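Long-range contact in putative uncharacterized protein (Bacteroides vulgatus, PDB 4F7A), which probably binds glycans, perhaps mucin O-glycans, at the cell surface as a SusD-like outer membrane lipoprotein of a nutrient-uptake system: residues N24-Q29 with I185-C190. Residues are numbered along the deposited sequence; the frame is centred on the assembly and turned at random.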
# COMPACT_ATOMS: atom_id res chain seq x y z
N ASN A 24 4.01 15.42 17.93
CA ASN A 24 3.20 15.35 16.72
C ASN A 24 3.76 14.32 15.73
O ASN A 24 3.00 13.57 15.11
CB ASN A 24 3.11 16.72 15.99
CG ASN A 24 2.32 17.77 16.77
OD1 ASN A 24 1.42 17.44 17.54
ND2 ASN A 24 2.66 19.03 16.58
N PHE A 25 5.07 14.28 15.59
CA PHE A 25 5.71 13.34 14.69
C PHE A 25 5.50 11.90 15.10
O PHE A 25 5.40 11.03 14.25
CB PHE A 25 7.20 13.64 14.58
CG PHE A 25 7.49 14.80 13.68
CD1 PHE A 25 7.53 14.62 12.30
CD2 PHE A 25 7.66 16.06 14.19
CE1 PHE A 25 7.76 15.70 11.45
CE2 PHE A 25 7.88 17.14 13.36
CZ PHE A 25 7.95 16.95 11.98
N GLU A 26 5.41 11.66 16.40
CA GLU A 26 5.18 10.34 16.93
C GLU A 26 3.78 9.85 16.57
O GLU A 26 3.59 8.71 16.12
CB GLU A 26 5.36 10.35 18.44
CG GLU A 26 5.05 9.01 19.06
CD GLU A 26 5.19 8.98 20.59
OE1 GLU A 26 5.64 9.97 21.19
OE2 GLU A 26 4.84 7.93 21.17
N THR A 27 2.77 10.70 16.78
CA THR A 27 1.39 10.35 16.42
C THR A 27 1.23 10.10 14.92
O THR A 27 0.58 9.14 14.49
CB THR A 27 0.45 11.44 16.89
OG1 THR A 27 0.54 11.54 18.31
CG2 THR A 27 -1.02 11.16 16.48
N ILE A 28 1.83 10.97 14.10
CA ILE A 28 1.70 10.83 12.65
C ILE A 28 2.33 9.52 12.17
O ILE A 28 1.71 8.78 11.41
CB ILE A 28 2.35 12.01 11.89
CG1 ILE A 28 1.62 13.32 12.21
CG2 ILE A 28 2.31 11.76 10.36
CD1 ILE A 28 2.45 14.60 11.92
N GLN A 29 3.56 9.25 12.60
CA GLN A 29 4.26 8.05 12.16
C GLN A 29 3.59 6.74 12.65
O GLN A 29 3.55 5.74 11.93
CB GLN A 29 5.75 8.13 12.51
CG GLN A 29 6.46 9.07 11.52
CD GLN A 29 7.85 9.44 11.92
OE1 GLN A 29 8.84 8.94 11.35
NE2 GLN A 29 7.96 10.30 12.94
N ILE A 185 13.02 12.90 15.43
CA ILE A 185 11.74 12.57 14.81
C ILE A 185 11.82 11.34 13.92
O ILE A 185 10.83 10.98 13.27
CB ILE A 185 11.16 13.77 13.97
CG1 ILE A 185 12.11 14.18 12.85
CG2 ILE A 185 10.92 14.95 14.86
CD1 ILE A 185 11.47 15.18 11.83
N ASN A 186 12.95 10.65 13.92
CA ASN A 186 13.11 9.49 13.04
C ASN A 186 12.40 8.23 13.57
O ASN A 186 12.98 7.46 14.33
CB ASN A 186 14.59 9.16 12.84
CG ASN A 186 14.81 8.05 11.83
OD1 ASN A 186 13.87 7.69 11.10
ND2 ASN A 186 16.03 7.51 11.77
N MSE A 187 11.17 8.01 13.15
CA MSE A 187 10.54 6.69 13.30
C MSE A 187 10.29 6.00 11.97
O MSE A 187 9.56 5.02 11.95
CB MSE A 187 9.19 6.81 14.02
CG MSE A 187 9.32 7.17 15.46
SE MSE A 187 7.53 7.32 16.22
CE MSE A 187 6.75 5.61 15.74
N CYS A 188 10.89 6.47 10.88
CA CYS A 188 10.60 5.88 9.55
C CYS A 188 11.86 5.49 8.78
O CYS A 188 11.79 5.25 7.58
CB CYS A 188 9.74 6.82 8.71
SG CYS A 188 10.52 8.41 8.41
N ASN A 189 12.99 5.37 9.49
CA ASN A 189 14.29 4.99 8.89
C ASN A 189 14.82 6.09 7.96
O ASN A 189 15.38 5.81 6.89
CB ASN A 189 14.24 3.62 8.21
CG ASN A 189 15.63 3.05 7.88
OD1 ASN A 189 16.61 3.32 8.58
ND2 ASN A 189 15.70 2.25 6.82
N CYS A 190 14.64 7.36 8.40
CA CYS A 190 15.24 8.53 7.76
C CYS A 190 16.07 9.29 8.79
O CYS A 190 15.57 10.16 9.51
CB CYS A 190 14.18 9.44 7.13
SG CYS A 190 13.37 8.70 5.72
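F25 lays one face of its ring against I185, whose CG2 sits 3.9 Å from the ring centroid in a CH-pi contact. The other branch end, CD1, lies over the rim of the same face, 3.8 Å from CE1 of F25. F113, on helix 111-132, meets the F25 ring edge-to-face, while A116 of that helix touches I185. One residue on, E26 contributes mainly aliphatic surface: the selenium of M187, a selenomethionine, carried out by the extended chi2 (179°), rests 3.9 Å from the E26 CA, and the E26 carboxylate pairs with K30. The contact thus joins helix 15-30 of this SusD homologue, whose family has a TPR-like helical fold, to the irregular link between helices 151-174 and 193-210. Q29, its CG anti to its own carbonyl carbon (chi1 -77°), reaches that link with both ends of its amide. NE2 donates to the carbonyl O of I185 at 3.0 Å (159°) and, equally in the amide plane, to the F25 carbonyl O one helical turn back, so both N-H groups are used and the rotation of the amide is fixed. OE1 accepts from the backbone N of M187 at 3.1 Å, the donor standing above the carbonyl plane. A leucine here would probably leave the I185 carbonyl and M187 N-H without these buried mates. Farther along the loop, N186 OD1 accepts from C188 N in an Asx turn and also from C190 N.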